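Local structure of putative 4-Hydroxy-2-oxoglutarate aldolase / 2-dehydro-3-deoxyphosphogluconate aldolase (Yersinia enterocolitica, 3LM7) at residues Pro92-Gln97 with Lys215-Ile220; Asp113-Gly118 with Gly187-Pro192; Thr149-Leu154 with Ser160-Phe165. The protein belongs to the KDGP aldolase family of the TIM-barrel clan and is a putative aldolase whose exact role is not established. All coordinates share one frame; numbering follows the deposited sequence.

How the contacts relate
Each contact has at least one segment in, and so reaches, the same parallel sheet, and the three are nested along the chain: contact 3 lies within the loop closed by contact 2, which lies within that closed by contact 1. Centres are about 7, 8 and 13 Å apart for contacts 1-2, 2-3 and 1-3. Contacts 1 and 2 bring side chains together inside the barrel; contact 3 packs a helix on its outside. Polar side chains tie them together: Asn96 OD1 of contact 1 lies 2.8 Å from Lys163 NZ of contact 3, and Glu191 OE2 of contact 2 lies 2.7 Å from Ser161 OG of contact 3. The potassium ion is remote, about 12 Å from the side chain of Ile151.

Contact 1 of 3, residues Pro92-Gln97 with Lys215-Ile220; sequences PQHVNQ and KVIPHI
His94, Asn96, Ile217 and His219 meet across the buried interior of the barrel, where side chains alone close the distance between two backbones: His94 CA and Ile217 CA are 10.1 Å apart. Strand 94-95 supplies one wall. Lys215-Ile220, extended but without regular strand bonding, runs where the last stave of a TIM barrel would be expected.

His94 points at the opposite segment with CG anti to its own N (chi1 -173°), and its imidazole and Ile217 approach from opposite sides. There CD2 of His94 lies 4.0 Å from Ile217 CD1, the methyl meeting the ring obliquely. Ile217 reaches this far because CG1 sits beside the backbone N and the chain continues extended to CD1 (chi2 171°), leaving the terminal methyl as the touching atom.

Two residues further along each segment, the Asn96 and His219 side chains pass alongside one another, running opposite ways. Asn96 OD1 comes within 3.4 Å of His219 CE1, with the amide and imidazole planes 68° apart, an approach that may be weakly attractive since the carbon lies between two ring nitrogens. The two imidazoles also near each other: His94 CE1 is 4.3 Å from His219 CE1, near the plane of the His219 ring and at its edge.

Both rings are fixed in rotation from outside. His94 ND1 bonds to Ser69 OG and His219 ND1 to Tyr221 OH, while the two NE2 atoms share Glu191 OE1. Asn96 OD1 is held by Lys163 NZ and Asn117 ND2.

Chemically, then, the segments have no direct hydrogen bond; van der Waals contact and a shared carboxylate join them, and each imidazole, bonded at both nitrogens, is a buried polar group whose hydrogen-bonding needs are met.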
# COMPACT_ATOMS: atom_id res chain seq x y z
N PRO A 92 6.75 -20.69 -2.86
CA PRO A 92 7.53 -19.58 -3.38
C PRO A 92 6.99 -18.24 -2.92
O PRO A 92 5.97 -18.19 -2.16
CB PRO A 92 7.29 -19.70 -4.91
CG PRO A 92 5.79 -20.03 -4.97
CD PRO A 92 5.65 -21.07 -3.80
N GLN A 93 7.63 -17.16 -3.41
CA GLN A 93 7.13 -15.81 -3.15
C GLN A 93 6.00 -15.42 -4.09
O GLN A 93 5.22 -14.54 -3.77
CB GLN A 93 8.24 -14.76 -3.27
CG GLN A 93 9.13 -14.80 -1.98
CD GLN A 93 10.38 -13.93 -2.14
OE1 GLN A 93 10.50 -13.20 -3.12
NE2 GLN A 93 11.34 -14.05 -1.18
N HIS A 94 5.89 -16.11 -5.21
CA HIS A 94 4.99 -15.64 -6.27
C HIS A 94 4.52 -16.79 -7.14
O HIS A 94 5.32 -17.70 -7.47
CB HIS A 94 5.77 -14.63 -7.19
CG HIS A 94 4.89 -13.98 -8.21
ND1 HIS A 94 4.75 -14.47 -9.48
CD2 HIS A 94 4.10 -12.87 -8.14
CE1 HIS A 94 3.94 -13.68 -10.17
NE2 HIS A 94 3.52 -12.71 -9.37
N VAL A 95 3.24 -16.72 -7.57
CA VAL A 95 2.69 -17.78 -8.41
C VAL A 95 1.92 -17.11 -9.55
O VAL A 95 1.13 -16.19 -9.28
CB VAL A 95 1.65 -18.63 -7.59
CG1 VAL A 95 0.85 -19.66 -8.48
CG2 VAL A 95 2.37 -19.36 -6.36
N ASN A 96 2.15 -17.54 -10.79
CA ASN A 96 1.37 -17.06 -11.91
C ASN A 96 0.17 -17.99 -12.04
O ASN A 96 0.35 -19.21 -12.18
CB ASN A 96 2.16 -17.15 -13.22
CG ASN A 96 3.24 -16.05 -13.32
OD1 ASN A 96 2.94 -14.88 -13.66
ND2 ASN A 96 4.46 -16.40 -12.97
N GLN A 97 -1.04 -17.44 -12.11
CA GLN A 97 -2.21 -18.29 -12.39
C GLN A 97 -3.12 -17.67 -13.47
O GLN A 97 -3.10 -16.47 -13.69
CB GLN A 97 -3.08 -18.58 -11.14
CG GLN A 97 -2.71 -19.90 -10.38
CD GLN A 97 -2.93 -21.13 -11.26
OE1 GLN A 97 -3.45 -21.02 -12.38
NE2 GLN A 97 -2.41 -22.26 -10.82
N LYS A 215 1.37 -2.12 -4.99
CA LYS A 215 2.46 -2.99 -5.42
C LYS A 215 2.33 -3.24 -6.89
O LYS A 215 1.23 -3.63 -7.39
CB LYS A 215 2.35 -4.34 -4.70
CG LYS A 215 2.35 -4.21 -3.12
CD LYS A 215 3.67 -4.10 -2.56
CE LYS A 215 3.71 -4.22 -1.04
NZ LYS A 215 3.30 -2.94 -0.45
N VAL A 216 3.45 -3.09 -7.58
CA VAL A 216 3.47 -3.29 -9.03
C VAL A 216 4.55 -4.30 -9.34
O VAL A 216 5.67 -4.18 -8.83
CB VAL A 216 3.79 -1.96 -9.80
CG1 VAL A 216 3.63 -2.20 -11.30
CG2 VAL A 216 2.84 -0.85 -9.29
N ILE A 217 4.21 -5.33 -10.12
CA ILE A 217 5.17 -6.41 -10.44
C ILE A 217 5.19 -6.50 -11.97
O ILE A 217 4.42 -7.23 -12.57
CB ILE A 217 4.82 -7.79 -9.77
CG1 ILE A 217 4.81 -7.66 -8.24
CG2 ILE A 217 5.88 -8.92 -10.23
CD1 ILE A 217 4.24 -8.96 -7.47
N PRO A 218 6.05 -5.69 -12.62
CA PRO A 218 6.04 -5.74 -14.10
C PRO A 218 6.79 -6.97 -14.56
O PRO A 218 7.77 -7.36 -13.91
CB PRO A 218 6.81 -4.48 -14.50
CG PRO A 218 7.71 -4.19 -13.37
CD PRO A 218 6.90 -4.60 -12.10
N HIS A 219 6.36 -7.57 -15.68
CA HIS A 219 7.04 -8.74 -16.19
C HIS A 219 7.80 -8.35 -17.43
O HIS A 219 7.23 -7.68 -18.27
CB HIS A 219 6.00 -9.82 -16.57
CG HIS A 219 5.31 -10.40 -15.38
ND1 HIS A 219 5.30 -11.75 -15.12
CD2 HIS A 219 4.64 -9.81 -14.35
CE1 HIS A 219 4.62 -11.98 -14.01
NE2 HIS A 219 4.19 -10.82 -13.53
N ILE A 220 9.07 -8.76 -17.54
CA ILE A 220 9.90 -8.41 -18.69
C ILE A 220 10.62 -9.65 -19.20
O ILE A 220 11.42 -10.22 -18.51
CB ILE A 220 10.95 -7.29 -18.37
CG1 ILE A 220 10.36 -6.18 -17.46
CG2 ILE A 220 11.49 -6.72 -19.70
CD1 ILE A 220 10.38 -6.52 -15.94

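Contact 2 of 3, residues Asp113-Gly118 with Gly187-Pro192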
# COMPACT_ATOMS: atom_id res chain seq x y z
N ASP A 113 0.52 -15.02 2.19
CA ASP A 113 1.69 -14.19 1.89
C ASP A 113 2.16 -14.35 0.48
O ASP A 113 2.50 -13.35 -0.17
CB ASP A 113 2.84 -14.53 2.81
CG ASP A 113 2.49 -14.22 4.28
OD1 ASP A 113 1.82 -13.22 4.52
OD2 ASP A 113 2.89 -15.00 5.13
N THR A 114 2.25 -15.59 0.01
CA THR A 114 2.71 -15.79 -1.37
C THR A 114 1.77 -14.99 -2.29
O THR A 114 0.52 -15.06 -2.15
CB THR A 114 2.61 -17.26 -1.74
OG1 THR A 114 3.56 -17.98 -0.97
CG2 THR A 114 2.96 -17.50 -3.22
N VAL A 115 2.35 -14.25 -3.24
CA VAL A 115 1.54 -13.50 -4.21
C VAL A 115 1.02 -14.41 -5.30
O VAL A 115 1.80 -15.09 -5.95
CB VAL A 115 2.41 -12.34 -4.87
CG1 VAL A 115 1.63 -11.65 -6.02
CG2 VAL A 115 2.73 -11.29 -3.76
N VAL A 116 -0.31 -14.42 -5.50
CA VAL A 116 -0.92 -15.20 -6.56
C VAL A 116 -1.63 -14.24 -7.51
O VAL A 116 -2.63 -13.54 -7.13
CB VAL A 116 -2.02 -16.14 -5.96
CG1 VAL A 116 -2.67 -16.96 -7.10
CG2 VAL A 116 -1.30 -17.07 -4.93
N ASN A 117 -1.10 -14.13 -8.75
CA ASN A 117 -1.77 -13.27 -9.72
C ASN A 117 -2.90 -14.03 -10.45
O ASN A 117 -3.01 -15.30 -10.37
CB ASN A 117 -0.74 -12.62 -10.69
CG ASN A 117 -0.10 -13.61 -11.68
OD1 ASN A 117 -0.74 -14.54 -12.14
ND2 ASN A 117 1.15 -13.35 -12.06
N GLY A 118 -3.73 -13.29 -11.16
CA GLY A 118 -4.81 -13.95 -11.90
C GLY A 118 -4.81 -13.27 -13.27
O GLY A 118 -4.94 -12.06 -13.36
N GLY A 187 -7.34 -1.08 -3.55
CA GLY A 187 -6.21 -1.66 -2.79
C GLY A 187 -5.63 -2.93 -3.39
O GLY A 187 -5.04 -3.74 -2.68
N PHE A 188 -5.79 -3.14 -4.69
CA PHE A 188 -5.33 -4.40 -5.32
C PHE A 188 -4.05 -4.12 -6.14
O PHE A 188 -3.72 -2.97 -6.44
CB PHE A 188 -6.44 -5.00 -6.22
CG PHE A 188 -6.42 -6.50 -6.33
CD1 PHE A 188 -6.57 -7.30 -5.19
CD2 PHE A 188 -6.33 -7.12 -7.61
CE1 PHE A 188 -6.58 -8.73 -5.30
CE2 PHE A 188 -6.39 -8.53 -7.72
CZ PHE A 188 -6.53 -9.33 -6.55
N TRP A 189 -3.29 -5.17 -6.40
CA TRP A 189 -1.96 -5.05 -7.01
C TRP A 189 -2.01 -5.38 -8.48
O TRP A 189 -2.98 -5.98 -8.97
CB TRP A 189 -0.98 -5.97 -6.26
CG TRP A 189 -0.99 -5.67 -4.75
CD1 TRP A 189 -1.42 -4.49 -4.11
CD2 TRP A 189 -0.53 -6.54 -3.73
NE1 TRP A 189 -1.28 -4.64 -2.75
CE2 TRP A 189 -0.72 -5.87 -2.48
CE3 TRP A 189 0.07 -7.83 -3.74
CZ2 TRP A 189 -0.37 -6.46 -1.24
CZ3 TRP A 189 0.39 -8.45 -2.45
CH2 TRP A 189 0.16 -7.73 -1.24
N LEU A 190 -0.95 -5.01 -9.21
CA LEU A 190 -1.02 -5.10 -10.66
C LEU A 190 0.30 -5.58 -11.28
O LEU A 190 1.39 -5.10 -10.88
CB LEU A 190 -1.34 -3.69 -11.20
CG LEU A 190 -1.56 -3.50 -12.74
CD1 LEU A 190 -2.57 -4.51 -13.31
CD2 LEU A 190 -2.08 -2.04 -13.00
N GLU A 191 0.19 -6.48 -12.27
CA GLU A 191 1.36 -7.05 -12.92
C GLU A 191 1.22 -6.88 -14.42
O GLU A 191 0.69 -7.77 -15.12
CB GLU A 191 1.49 -8.55 -12.53
CG GLU A 191 1.31 -8.79 -11.01
CD GLU A 191 1.81 -10.14 -10.56
OE1 GLU A 191 2.49 -10.83 -11.36
OE2 GLU A 191 1.63 -10.45 -9.38
N PRO A 192 1.66 -5.72 -14.95
CA PRO A 192 1.57 -5.55 -16.41
C PRO A 192 2.50 -6.51 -17.13
O PRO A 192 3.66 -6.71 -16.70
CB PRO A 192 2.03 -4.10 -16.65
CG PRO A 192 2.85 -3.77 -15.43
CD PRO A 192 2.28 -4.55 -14.28
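Asn117 donates to Glu191 from above the carboxylate, not from within its plane: ND2 lies 2.9 Å from Glu191 OE1, nearly straight at 164°, yet 61° out of the carboxylate plane. The acceptor lies close to the plane of the Asn117 amide. Asn117 takes the crowded chi1 position, CG between its backbone N and carbonyl carbon, which turns ND2 onto Glu191 OE1 while CB rests 3.5 Å from Glu191 OE2.

Glu191 reaches inward with an extended chain beyond CG. With OE1 already shared by the two histidines of contact 1 and OE2 bonded to Ser161 OG, several bonds fix the buried carboxylate. Val115 packs against it, CG1 3.6 Å from Glu191 OE2; the other methyl, CG2, meets Trp189 CZ3 at the edge of the indole, 3.9 Å away.

The two strands are next-but-one neighbours in the sheet: 115-118 and 189-192 cross at 63° with axes 8.3 Å apart, and strand 161-164 runs between them. Behind the sheet, Val116 packs on helix 102-109, whereas Leu190 and Pro192 lie against helix 173-185.

Contact 3 of 3, residues Thr149-Leu154 with Ser160-Phe165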
# COMPACT_ATOMS: atom_id res chain seq x y z
N THR A 149 -15.59 -5.49 -10.99
CA THR A 149 -16.17 -6.83 -10.68
C THR A 149 -15.10 -7.91 -10.79
O THR A 149 -15.05 -8.78 -9.91
CB THR A 149 -17.35 -7.13 -11.61
OG1 THR A 149 -18.25 -5.99 -11.56
CG2 THR A 149 -18.10 -8.45 -11.13
N ALA A 150 -14.22 -7.88 -11.81
CA ALA A 150 -13.14 -8.91 -11.92
C ALA A 150 -12.21 -8.82 -10.74
O ALA A 150 -11.83 -9.85 -10.20
CB ALA A 150 -12.31 -8.75 -13.26
N ILE A 151 -11.88 -7.60 -10.30
CA ILE A 151 -11.03 -7.46 -9.10
C ILE A 151 -11.70 -8.09 -7.87
O ILE A 151 -11.10 -8.85 -7.08
CB ILE A 151 -10.70 -5.97 -8.80
CG1 ILE A 151 -9.63 -5.50 -9.85
CG2 ILE A 151 -10.14 -5.83 -7.43
CD1 ILE A 151 -9.52 -3.94 -9.90
N ALA A 152 -12.99 -7.77 -7.70
CA ALA A 152 -13.68 -8.32 -6.52
C ALA A 152 -13.71 -9.87 -6.58
O ALA A 152 -13.63 -10.55 -5.55
CB ALA A 152 -15.14 -7.74 -6.43
N MSE A 153 -13.93 -10.42 -7.78
CA MSE A 153 -13.92 -11.92 -7.91
C MSE A 153 -12.52 -12.49 -7.58
O MSE A 153 -12.42 -13.52 -6.88
CB MSE A 153 -14.36 -12.37 -9.33
CG MSE A 153 -15.79 -12.00 -9.57
SE MSE A 153 -16.37 -12.35 -11.41
CE MSE A 153 -16.50 -14.28 -11.27
N LEU A 154 -11.46 -11.85 -8.09
CA LEU A 154 -10.07 -12.27 -7.73
C LEU A 154 -9.87 -12.24 -6.21
O LEU A 154 -9.37 -13.24 -5.63
CB LEU A 154 -9.06 -11.35 -8.42
CG LEU A 154 -8.96 -11.66 -9.93
CD1 LEU A 154 -8.10 -10.67 -10.64
CD2 LEU A 154 -8.36 -13.09 -10.24
N SER A 160 -4.03 -12.15 -5.21
CA SER A 160 -3.30 -10.95 -4.68
C SER A 160 -3.22 -9.80 -5.69
O SER A 160 -3.10 -8.61 -5.28
CB SER A 160 -1.82 -11.33 -4.37
OG SER A 160 -1.66 -12.50 -3.62
N SER A 161 -3.24 -10.14 -6.97
CA SER A 161 -2.95 -9.16 -8.06
C SER A 161 -3.62 -9.53 -9.37
O SER A 161 -3.97 -10.70 -9.64
CB SER A 161 -1.44 -9.04 -8.32
OG SER A 161 -0.93 -10.31 -8.70
N VAL A 162 -3.75 -8.53 -10.21
CA VAL A 162 -4.19 -8.78 -11.58
C VAL A 162 -2.93 -8.93 -12.45
O VAL A 162 -2.04 -8.05 -12.40
CB VAL A 162 -4.94 -7.51 -12.09
CG1 VAL A 162 -5.04 -7.43 -13.69
CG2 VAL A 162 -6.31 -7.38 -11.37
N LYS A 163 -2.86 -10.02 -13.25
CA LYS A 163 -1.85 -10.03 -14.30
C LYS A 163 -2.60 -9.58 -15.58
O LYS A 163 -3.59 -10.20 -15.93
CB LYS A 163 -1.30 -11.44 -14.52
CG LYS A 163 -0.33 -11.37 -15.71
CD LYS A 163 0.03 -12.72 -16.30
CE LYS A 163 1.48 -12.99 -15.93
NZ LYS A 163 1.75 -14.47 -16.15
N PHE A 164 -2.25 -8.43 -16.14
CA PHE A 164 -2.99 -7.90 -17.26
C PHE A 164 -2.17 -8.27 -18.48
O PHE A 164 -1.11 -7.70 -18.69
CB PHE A 164 -3.13 -6.40 -17.12
CG PHE A 164 -4.12 -5.75 -18.06
CD1 PHE A 164 -5.43 -6.17 -18.12
CD2 PHE A 164 -3.72 -4.69 -18.86
CE1 PHE A 164 -6.34 -5.54 -18.97
CE2 PHE A 164 -4.68 -4.04 -19.75
CZ PHE A 164 -5.93 -4.45 -19.78
N PHE A 165 -2.71 -9.18 -19.29
CA PHE A 165 -1.93 -9.80 -20.33
C PHE A 165 -2.88 -10.25 -21.42
O PHE A 165 -3.96 -10.73 -21.10
CB PHE A 165 -1.25 -11.06 -19.75
CG PHE A 165 -0.53 -11.87 -20.79
CD1 PHE A 165 0.73 -11.50 -21.24
CD2 PHE A 165 -1.13 -13.04 -21.31
CE1 PHE A 165 1.41 -12.27 -22.23
CE2 PHE A 165 -0.50 -13.82 -22.24
CZ PHE A 165 0.80 -13.42 -22.73
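Ile151 and Leu154 of helix 147-156 pack on Val162 of strand 161-164, a helix-on-strand layer of the TIM barrel in which the helix covers the outer face of the strand that follows it in the chain. The two axes are 9.2 Å apart at their closest, and the N-to-C directions diverge by 126°.

At the start of the segment, Thr149 O accepts from Met153 N, at 2.9 Å, and Ala150 O from Leu154 N, so the helical turn that presents the contact is regular. Ile151 comes next. Its CG1 branch stands beside the backbone N (chi1 -75°), with CG1 lying 4.1 Å from Val162 CG2. Ile151 also touches Ala182 of helix 173-185, so it bridges helix 147-156, helix 173-185 and the strand.

Three residues on, Leu154 is directed toward the strand. With CG anti to its carbonyl carbon and the chain extended to CD1 (chi2 174°), it brings CD1 4.2 Å from the carbonyl oxygen Ser161 O. The side chains of Ile151 and Leu154 both lie roughly perpendicular to that of Val162.

The strand divides its side chains between the two faces of the sheet. Ser161 turns away from the helix, and its OG bonds to Glu191 inside the barrel; Val162, on the outer layer, also meets Ile120 and Leu190 of the flanking strands. A single methyl receives both helix residues: Val162 CG2, which lies 3.8 Å from Leu154 CD1.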